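Local structure of tyrosinase (Aspergillus oryzae, 6JU8) at residues Leu263-His268 with His336-Gly341; Ala330-Val335 with Trp373-Asn378; Phe344-Arg349 with Lys353-Gly358. The protein probably oxidises L-tyrosine and L-dopa to L-dopaquinone with molecular oxygen at a dinuclear copper centre, as part of melanin biosynthesis. The protein carries 1 engineered substitution. One frame throughout, in Å; residues are numbered along the deposited sequence.

Contact 1: Leu263-His268 with His336-Gly341. With CU (copper (II) ion), chain D.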
loop_
_atom_site.group_PDB
_atom_site.type_symbol
_atom_site.label_atom_id
_atom_site.label_comp_id
_atom_site.label_asym_id
_atom_site.label_seq_id
_atom_site.Cartn_x
_atom_site.Cartn_y
_atom_site.Cartn_z
ATOM N N LEU A 263 1.420 2.342 -13.148
ATOM C CA LEU A 263 2.195 3.328 -13.898
ATOM C C LEU A 263 3.215 2.631 -14.807
ATOM O O LEU A 263 3.362 2.978 -15.986
ATOM C CB LEU A 263 2.941 4.254 -12.924
ATOM C CG LEU A 263 3.804 5.350 -13.538
ATOM C CD1 LEU A 263 2.950 6.389 -14.263
ATOM C CD2 LEU A 263 4.631 6.048 -12.453
ATOM N N ALA A 264 3.946 1.655 -14.267
ATOM C CA ALA A 264 4.957 0.944 -15.032
ATOM C C ALA A 264 4.339 0.181 -16.198
ATOM O O ALA A 264 4.904 0.161 -17.284
ATOM C CB ALA A 264 5.678 -0.050 -14.122
ATOM N N LEU A 265 3.199 -0.475 -16.007
ATOM C CA LEU A 265 2.544 -1.202 -17.091
ATOM C C LEU A 265 2.258 -0.273 -18.258
ATOM O O LEU A 265 2.449 -0.684 -19.409
ATOM C CB LEU A 265 1.262 -1.874 -16.607
ATOM C CG LEU A 265 1.387 -2.989 -15.584
ATOM C CD1 LEU A 265 -0.016 -3.294 -15.053
ATOM C CD2 LEU A 265 2.001 -4.236 -16.185
ATOM N N ASN A 266 1.809 0.951 -17.963
ATOM C CA ASN A 266 1.426 1.870 -19.023
ATOM C C ASN A 266 2.574 2.693 -19.563
ATOM O O ASN A 266 2.500 3.143 -20.724
ATOM C CB ASN A 266 0.263 2.744 -18.516
ATOM C CG ASN A 266 -0.973 1.882 -18.342
ATOM O OD1 ASN A 266 -1.592 1.436 -19.318
ATOM N ND2 ASN A 266 -1.321 1.607 -17.084
ATOM N N GLU A 267 3.663 2.835 -18.819
ATOM C CA GLU A 267 4.890 3.459 -19.322
ATOM C C GLU A 267 5.790 2.465 -20.060
ATOM O O GLU A 267 6.636 2.908 -20.839
ATOM C CB GLU A 267 5.687 4.104 -18.182
ATOM C CG GLU A 267 5.014 5.361 -17.633
ATOM C CD GLU A 267 5.969 6.325 -16.971
ATOM O OE1 GLU A 267 5.518 7.435 -16.635
ATOM O OE2 GLU A 267 7.157 6.000 -16.779
ATOM N N HIS A 268 5.593 1.179 -19.827
ATOM C CA HIS A 268 6.281 0.073 -20.471
ATOM C C HIS A 268 7.775 0.270 -20.656
ATOM O O HIS A 268 8.261 0.199 -21.790
ATOM C CB HIS A 268 5.587 -0.251 -21.804
ATOM C CG HIS A 268 5.439 0.888 -22.756
ATOM N ND1 HIS A 268 6.444 1.348 -23.570
ATOM C CD2 HIS A 268 4.356 1.660 -23.023
ATOM C CE1 HIS A 268 6.018 2.374 -24.296
ATOM N NE2 HIS A 268 4.750 2.561 -23.999
ATOM N N HIS A 336 6.922 -9.101 -15.156
ATOM C CA HIS A 336 7.402 -9.369 -13.795
ATOM C C HIS A 336 8.045 -8.121 -13.183
ATOM O O HIS A 336 7.766 -7.744 -12.040
ATOM C CB HIS A 336 8.447 -10.480 -13.825
ATOM C CG HIS A 336 7.947 -11.875 -13.635
ATOM N ND1 HIS A 336 7.564 -12.351 -12.396
ATOM C CD2 HIS A 336 7.799 -12.916 -14.489
ATOM C CE1 HIS A 336 7.214 -13.617 -12.489
ATOM N NE2 HIS A 336 7.306 -13.987 -13.755
ATOM N N ASN A 337 8.932 -7.469 -13.951
ATOM C CA ASN A 337 9.621 -6.286 -13.418
ATOM C C ASN A 337 8.622 -5.184 -13.085
ATOM O O ASN A 337 8.741 -4.511 -12.046
ATOM C CB ASN A 337 10.628 -5.763 -14.442
ATOM C CG ASN A 337 11.853 -6.652 -14.539
ATOM O OD1 ASN A 337 12.138 -7.438 -13.645
ATOM N ND2 ASN A 337 12.568 -6.475 -15.649
ATOM N N TRP A 338 7.675 -4.960 -13.992
ATOM C CA TRP A 338 6.762 -3.816 -13.842
ATOM C C TRP A 338 5.776 -4.040 -12.712
ATOM O O TRP A 338 5.341 -3.081 -12.088
ATOM C CB TRP A 338 6.033 -3.528 -15.168
ATOM C CG TRP A 338 6.994 -3.233 -16.283
ATOM C CD1 TRP A 338 8.282 -2.800 -16.184
ATOM C CD2 TRP A 338 6.690 -3.365 -17.675
ATOM N NE1 TRP A 338 8.808 -2.667 -17.452
ATOM C CE2 TRP A 338 7.859 -2.999 -18.378
ATOM C CE3 TRP A 338 5.563 -3.756 -18.418
ATOM C CZ2 TRP A 338 7.947 -3.009 -19.774
ATOM C CZ3 TRP A 338 5.660 -3.762 -19.789
ATOM C CH2 TRP A 338 6.833 -3.385 -20.472
ATOM N N VAL A 339 5.413 -5.296 -12.431
ATOM C CA VAL A 339 4.509 -5.579 -11.307
ATOM C C VAL A 339 5.256 -5.485 -9.989
ATOM O O VAL A 339 4.738 -4.927 -9.019
ATOM C CB VAL A 339 3.897 -6.983 -11.450
ATOM C CG1 VAL A 339 3.121 -7.393 -10.203
ATOM C CG2 VAL A 339 2.970 -7.030 -12.665
ATOM N N GLY A 340 6.458 -6.049 -9.917
ATOM C CA GLY A 340 7.149 -6.223 -8.657
ATOM C C GLY A 340 7.923 -4.996 -8.210
ATOM O O GLY A 340 8.101 -4.784 -7.012
ATOM N N GLY A 341 8.415 -4.227 -9.186
ATOM C CA GLY A 341 9.356 -3.152 -8.904
ATOM C C GLY A 341 10.769 -3.683 -9.107
ATOM O O GLY A 341 11.126 -4.709 -8.513
HETATM CU CU CU D . 7.084 -15.745 -14.421
HETATM O O HOH W 1 8.609 -17.307 -13.791
#
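Trp338, two residues after the copper ligand His336 and near the end of helix 328-340, meets Ala264, Leu265 and His268 at the end of helix 258-267. His336 takes no part in the helix contact and binds copper through NE2 at 1.9 Å, while Met360 O accepts a hydrogen bond from its ND1. His332 and His336, one helical turn apart on this same helix, provide two of the three histidines of one copper site in the tyrosinase central domain. At Trp338, CG stands anti to the carbonyl carbon (chi1 -59°), which lays the indole along the end of helix 258-267. Trp338 CB lies 3.6 Å from Ala264 CB and 4.2 Å from Leu265 CD2. His268 CA makes a CH-pi contact over one face of the six-membered ring, 23° off the ring normal, and Ala264 O sits above the same face; His268 leaves helical geometry with positive phi. Beyond His268 CB, 3.6 Å from Trp338 CH2, the chain continues to Pro269, whose O takes the indole N-H. Val339 points away from helix 258-267 and packs on Trp150. At Gly341, also with positive phi, the helix stops; Gly341 N is still hydrogen-bonded to Asn337 O at 2.9 Å.

Contact 2: Ala330-Val335 with Trp373-Asn378. With CU (copper (II) ion), chain D.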
loop_
_atom_site.group_PDB
_atom_site.type_symbol
_atom_site.label_atom_id
_atom_site.label_comp_id
_atom_site.label_asym_id
_atom_site.label_seq_id
_atom_site.Cartn_x
_atom_site.Cartn_y
_atom_site.Cartn_z
ATOM N N ALA A 330 10.435 -12.946 -22.982
ATOM C CA ALA A 330 10.921 -11.571 -22.812
ATOM C C ALA A 330 9.786 -10.656 -22.379
ATOM O O ALA A 330 9.950 -9.789 -21.511
ATOM C CB ALA A 330 11.567 -11.110 -24.123
ATOM N N ILE A 331 8.615 -10.761 -23.022
ATOM C CA ILE A 331 7.484 -9.937 -22.593
ATOM C C ILE A 331 7.170 -10.239 -21.129
ATOM O O ILE A 331 7.003 -9.362 -20.281
ATOM C CB ILE A 331 6.231 -10.144 -23.460
ATOM C CG1 ILE A 331 6.467 -9.656 -24.900
ATOM C CG2 ILE A 331 5.026 -9.455 -22.845
ATOM C CD1 ILE A 331 5.320 -9.940 -25.854
ATOM N N HIS A 332 7.053 -11.530 -20.817
ATOM C CA HIS A 332 6.774 -12.001 -19.465
ATOM C C HIS A 332 7.773 -11.462 -18.452
ATOM O O HIS A 332 7.372 -11.139 -17.324
ATOM C CB HIS A 332 6.783 -13.531 -19.490
ATOM C CG HIS A 332 7.384 -14.228 -18.313
ATOM N ND1 HIS A 332 8.745 -14.437 -18.162
ATOM C CD2 HIS A 332 6.799 -14.830 -17.250
ATOM C CE1 HIS A 332 8.956 -15.121 -17.048
ATOM N NE2 HIS A 332 7.783 -15.379 -16.454
ATOM N N ASN A 333 9.052 -11.361 -18.801
ATOM C CA ASN A 333 10.095 -10.864 -17.890
ATOM C C ASN A 333 9.853 -9.403 -17.580
ATOM O O ASN A 333 9.995 -8.975 -16.425
ATOM C CB ASN A 333 11.456 -11.011 -18.580
ATOM C CG ASN A 333 11.983 -12.428 -18.689
ATOM O OD1 ASN A 333 11.398 -13.361 -18.170
ATOM N ND2 ASN A 333 13.085 -12.558 -19.429
ATOM N N ASN A 334 9.522 -8.620 -18.596
ATOM C CA ASN A 334 9.215 -7.207 -18.378
ATOM C C ASN A 334 8.005 -7.078 -17.466
ATOM O O ASN A 334 7.998 -6.252 -16.539
ATOM C CB ASN A 334 8.985 -6.526 -19.726
ATOM C CG ASN A 334 10.293 -6.174 -20.392
ATOM O OD1 ASN A 334 10.926 -5.172 -20.044
ATOM N ND2 ASN A 334 10.695 -6.963 -21.377
ATOM N N VAL A 335 6.939 -7.849 -17.698
ATOM C CA VAL A 335 5.756 -7.716 -16.839
ATOM C C VAL A 335 6.107 -8.066 -15.406
ATOM O O VAL A 335 5.677 -7.370 -14.474
ATOM C CB VAL A 335 4.598 -8.570 -17.387
ATOM C CG1 VAL A 335 3.436 -8.517 -16.417
ATOM C CG2 VAL A 335 4.185 -8.054 -18.756
ATOM N N TRP A 373 0.780 -16.310 -10.132
ATOM C CA TRP A 373 0.048 -17.403 -10.752
ATOM C C TRP A 373 -0.945 -16.893 -11.781
ATOM O O TRP A 373 -1.231 -17.565 -12.763
ATOM C CB TRP A 373 -0.674 -18.163 -9.633
ATOM C CG TRP A 373 0.239 -18.533 -8.495
ATOM C CD1 TRP A 373 0.444 -17.826 -7.336
ATOM C CD2 TRP A 373 1.058 -19.712 -8.391
ATOM N NE1 TRP A 373 1.352 -18.481 -6.530
ATOM C CE2 TRP A 373 1.732 -19.649 -7.158
ATOM C CE3 TRP A 373 1.285 -20.824 -9.228
ATOM C CZ2 TRP A 373 2.609 -20.647 -6.739
ATOM C CZ3 TRP A 373 2.164 -21.816 -8.810
ATOM C CH2 TRP A 373 2.827 -21.724 -7.563
ATOM N N LEU A 374 -1.480 -15.700 -11.527
ATOM C CA LEU A 374 -2.425 -15.064 -12.463
ATOM C C LEU A 374 -1.719 -14.565 -13.707
ATOM O O LEU A 374 -2.228 -14.719 -14.823
ATOM C CB LEU A 374 -3.134 -13.921 -11.735
ATOM C CG LEU A 374 -3.816 -14.260 -10.413
ATOM C CD1 LEU A 374 -4.455 -13.006 -9.828
ATOM C CD2 LEU A 374 -4.838 -15.384 -10.540
ATOM N N HIS A 375 -0.520 -14.030 -13.506
ATOM C CA HIS A 375 0.363 -13.703 -14.635
ATOM C C HIS A 375 0.668 -14.950 -15.449
ATOM O O HIS A 375 0.517 -14.980 -16.684
ATOM C CB HIS A 375 1.645 -13.077 -14.074
ATOM C CG HIS A 375 2.661 -12.714 -15.101
ATOM N ND1 HIS A 375 2.344 -12.092 -16.289
ATOM C CD2 HIS A 375 4.023 -12.846 -15.055
ATOM C CE1 HIS A 375 3.481 -11.885 -16.948
ATOM N NE2 HIS A 375 4.517 -12.329 -16.237
ATOM N N HIS A 376 1.131 -16.020 -14.764
ATOM C CA HIS A 376 1.462 -17.218 -15.529
ATOM C C HIS A 376 0.240 -17.880 -16.131
ATOM O O HIS A 376 0.361 -18.532 -17.171
ATOM C CB HIS A 376 2.270 -18.197 -14.651
ATOM C CG HIS A 376 3.733 -17.849 -14.833
ATOM N ND1 HIS A 376 4.399 -18.213 -15.984
ATOM C CD2 HIS A 376 4.580 -17.065 -14.133
ATOM C CE1 HIS A 376 5.624 -17.717 -15.945
ATOM N NE2 HIS A 376 5.772 -17.001 -14.814
ATOM N N CYS A 377 -0.943 -17.697 -15.564
ATOM C CA CYS A 377 -2.140 -18.187 -16.219
ATOM C C CYS A 377 -2.341 -17.474 -17.553
ATOM O O CYS A 377 -2.631 -18.131 -18.583
ATOM C CB CYS A 377 -3.327 -18.086 -15.239
ATOM S SG CYS A 377 -4.738 -18.998 -15.940
ATOM N N ASN A 378 -2.091 -16.162 -17.623
ATOM C CA ASN A 378 -2.160 -15.501 -18.926
ATOM C C ASN A 378 -1.006 -15.888 -19.840
ATOM O O ASN A 378 -1.204 -15.979 -21.058
ATOM C CB ASN A 378 -2.196 -13.965 -18.810
ATOM C CG ASN A 378 -2.704 -13.361 -20.111
ATOM O OD1 ASN A 378 -3.711 -13.841 -20.665
ATOM N ND2 ASN A 378 -2.041 -12.346 -20.635
HETATM CU CU CU D . 7.084 -15.745 -14.421
HETATM O O HOH W 1 8.609 -17.307 -13.791
#
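His375 reaches from helix 371-389 to the backbone and side chains of His332 and Val335 on helix 328-340, and this is the tightly packed part of the contact. The two helices run nearly antiparallel, their directions 158° apart, with axes 11.3 Å from each other, so imidazoles bridge the gap rather than backbone against backbone. A trans first torsion (chi1 179°) carries the His375 imidazole into the gap between the helices. Its NE2 donates to His332 O at 3.3 Å, a fairly straight bond (152° at the hydrogen) that lies near the ring plane and tilts modestly from the carbonyl plane. The bond, though long, is consistent with a proton on NE2 and should help to hold the ring's rotation. Val335 CG1 comes obliquely to His375 CE1, 3.4 Å away; Leu283 of helix 283-292 touches the same valine. The rings of His332 and His375 are almost parallel but meet rim to rim, neither lying over the other.

Toward the metal, direct packing gives way to coordination. His332 NE2 and His376 NE2 lie 3.1 Å apart as fellow ligands of one copper, not as a hydrogen bond; the metal is 2.2 Å from His332 NE2 and 1.9 Å from His376 NE2, and the rings are steeply inclined to one another. Water 1, 2.3 Å from the copper, sits at the edge of the His332 ring, in its plane, as does His376 NE2. The far side of the His332 ring is steadied by ND1, which is hydrogen-bonded to Glu329 O and weakly to Asn333 OD1. His376 also stacks on His107, a ligand of the second copper. With His336 as third histidine, this is one half of the dinuclear type-3 copper site, carried by an antiparallel helix pair, as in other tyrosinases.

Contact 3: Phe344-Arg349 with Lys353-Gly358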
loop_
_atom_site.group_PDB
_atom_site.type_symbol
_atom_site.label_atom_id
_atom_site.label_comp_id
_atom_site.label_asym_id
_atom_site.label_seq_id
_atom_site.Cartn_x
_atom_site.Cartn_y
_atom_site.Cartn_z
ATOM N N PHE A 344 15.831 -1.235 -6.761
ATOM C CA PHE A 344 16.053 -1.126 -5.316
ATOM C C PHE A 344 16.912 0.107 -5.025
ATOM O O PHE A 344 16.559 0.861 -4.124
ATOM C CB PHE A 344 16.729 -2.402 -4.822
ATOM C CG PHE A 344 17.192 -2.418 -3.393
ATOM C CD1 PHE A 344 16.251 -2.376 -2.362
ATOM C CD2 PHE A 344 18.530 -2.502 -3.044
ATOM C CE1 PHE A 344 16.633 -2.429 -1.029
ATOM C CE2 PHE A 344 18.935 -2.555 -1.725
ATOM C CZ PHE A 344 17.977 -2.531 -0.716
ATOM N N SER A 345 17.985 0.270 -5.783
ATOM C CA SER A 345 18.842 1.436 -5.600
ATOM C C SER A 345 18.167 2.661 -6.212
ATOM O O SER A 345 17.399 2.570 -7.173
ATOM C CB SER A 345 20.213 1.200 -6.215
ATOM O OG SER A 345 20.168 1.127 -7.635
ATOM N N ARG A 346 18.408 3.822 -5.612
ATOM C CA ARG A 346 17.744 5.040 -6.069
ATOM C C ARG A 346 18.248 5.411 -7.449
ATOM O O ARG A 346 19.466 5.496 -7.676
ATOM C CB ARG A 346 17.982 6.169 -5.072
ATOM C CG ARG A 346 17.030 7.340 -5.272
ATOM C CD ARG A 346 17.184 8.379 -4.165
ATOM N NE ARG A 346 18.379 9.180 -4.419
ATOM C CZ ARG A 346 18.920 10.029 -3.558
ATOM N NH1 ARG A 346 18.367 10.192 -2.358
ATOM N NH2 ARG A 346 20.014 10.707 -3.896
ATOM N N PRO A 347 17.354 5.610 -8.400
ATOM C CA PRO A 347 17.793 5.987 -9.748
ATOM C C PRO A 347 18.067 7.479 -9.827
ATOM O O PRO A 347 17.935 8.205 -8.836
ATOM C CB PRO A 347 16.577 5.615 -10.593
ATOM C CG PRO A 347 15.424 5.851 -9.676
ATOM C CD PRO A 347 15.890 5.481 -8.287
ATOM N N GLY A 348 18.420 7.948 -11.021
ATOM C CA GLY A 348 18.484 9.372 -11.302
ATOM C C GLY A 348 17.144 10.050 -11.070
ATOM O O GLY A 348 16.088 9.406 -11.037
ATOM N N ARG A 349 17.168 11.375 -10.931
ATOM C CA ARG A 349 15.947 12.073 -10.531
ATOM C C ARG A 349 14.824 11.876 -11.547
ATOM O O ARG A 349 13.663 11.773 -11.148
ATOM C CB ARG A 349 16.236 13.548 -10.270
ATOM N N LYS A 353 10.008 8.363 -10.227
ATOM C CA LYS A 353 8.607 7.974 -10.195
ATOM C C LYS A 353 8.431 6.458 -10.238
ATOM O O LYS A 353 7.298 6.036 -9.929
ATOM C CB LYS A 353 7.837 8.561 -11.383
ATOM C CG LYS A 353 8.441 8.087 -12.717
ATOM C CD LYS A 353 7.761 8.788 -13.889
ATOM C CE LYS A 353 8.614 8.647 -15.150
ATOM N NZ LYS A 353 7.838 8.973 -16.381
ATOM N N LEU A 354 9.410 5.652 -10.615
ATOM C CA LEU A 354 9.270 4.198 -10.624
ATOM C C LEU A 354 10.218 3.514 -9.643
ATOM O O LEU A 354 10.373 2.295 -9.697
ATOM C CB LEU A 354 9.416 3.611 -12.031
ATOM C CG LEU A 354 8.221 3.801 -12.967
ATOM C CD1 LEU A 354 8.523 3.222 -14.341
ATOM C CD2 LEU A 354 6.951 3.159 -12.394
ATOM N N TRP A 355 10.820 4.261 -8.720
ATOM C CA TRP A 355 11.717 3.648 -7.731
ATOM C C TRP A 355 10.988 2.646 -6.844
ATOM O O TRP A 355 9.863 2.903 -6.398
ATOM C CB TRP A 355 12.283 4.766 -6.853
ATOM C CG TRP A 355 13.364 4.383 -5.889
ATOM C CD1 TRP A 355 14.167 3.270 -5.857
ATOM C CD2 TRP A 355 13.752 5.195 -4.768
ATOM N NE1 TRP A 355 15.039 3.323 -4.789
ATOM C CE2 TRP A 355 14.790 4.514 -4.099
ATOM C CE3 TRP A 355 13.300 6.427 -4.273
ATOM C CZ2 TRP A 355 15.395 5.024 -2.956
ATOM C CZ3 TRP A 355 13.913 6.942 -3.127
ATOM C CH2 TRP A 355 14.951 6.249 -2.480
ATOM N N GLY A 356 11.610 1.502 -6.614
ATOM C CA GLY A 356 11.257 0.532 -5.614
ATOM C C GLY A 356 11.341 -0.887 -6.130
ATOM O O GLY A 356 11.108 -1.129 -7.329
ATOM N N ALA A 357 11.664 -1.815 -5.231
ATOM C CA ALA A 357 11.796 -3.213 -5.652
ATOM C C ALA A 357 10.836 -4.110 -4.874
ATOM O O ALA A 357 10.409 -3.799 -3.755
ATOM C CB ALA A 357 13.217 -3.707 -5.434
ATOM N N GLY A 358 10.536 -5.265 -5.449
ATOM C CA GLY A 358 9.632 -6.204 -4.770
ATOM C C GLY A 358 9.671 -7.558 -5.464
ATOM O O GLY A 358 10.332 -7.782 -6.466
#
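The Trp355 indole has Arg346 and Pro347 over one face and the carbonyl of Phe344 at its edge. Arg346 CG lies almost on the normal of the six-membered ring, 3.5 Å from its centroid, and Pro347 CD covers the five-membered ring on the same face, 3.7 Å from Trp355 CG; both are CH-pi contacts. At the edge, Trp355 NE1 donates to Phe344 O at 3.0 Å, nearly straight (161°). The acceptor lies in the ring plane, whereas the N-H arrives from well above the plane of the carbonyl. Ser345 O is also near NE1, but its angle is too poor for a bond.

The arginine works here through its carbon chain. Arg346 CG, anti to the backbone N (chi1 -164°), sends the chain along the indole, with Arg346 CD 3.5 Å from Trp355 CH2; a bend at chi3 then turns the guanidinium, whose plane stands 80° to the ring, so it does not stack on the indole. Asp166 of the second subunit packs against this side chain, and Glu167 of that subunit against Trp355.

Farther along, Phe344 CB meets Ala357 CB at 3.8 Å, while the Phe344 side chain packs on Phe227 and Leu229 of strand 225-229. This pair continues the short antiparallel ribbon of strands 342-343 and 356-357, so the contact folds the loop of that hairpin back on itself. Ser345 OG is hydrogen-bonded to Glu222 and His223, and Phe344 N to Glu222.

The chemistry is mostly aliphatic against aromatic, with one directed bond: the buried indole N-H is satisfied by a main-chain oxygen, which helps to fix the rotation of the ring under its cover of CH groups, while the arginine charge stays at the periphery, close to the subunit interface.

Overall arrangement
Following the chain from the N terminus, 263-268 comes first, and contact 1 closes a 67-residue loop on reaching 336-341. Contact 2 has already opened at 330-335, one helix segment earlier, and closes only at 373-378; the two therefore cross and share helix 328-340, one end facing helix 258-267 and the other helix 371-389, with the copper and water 1 common to both. Contact 3 closes the hairpin loop between strands 342-343 and 356-357, opening and closing after contact 1 ends and before contact 2 does. It is tied to contact 1 by the Glu267-Lys353 salt bridge and by leucine packing between Leu263 and Leu354, but does not touch contact 2, about 21 Å away between centres.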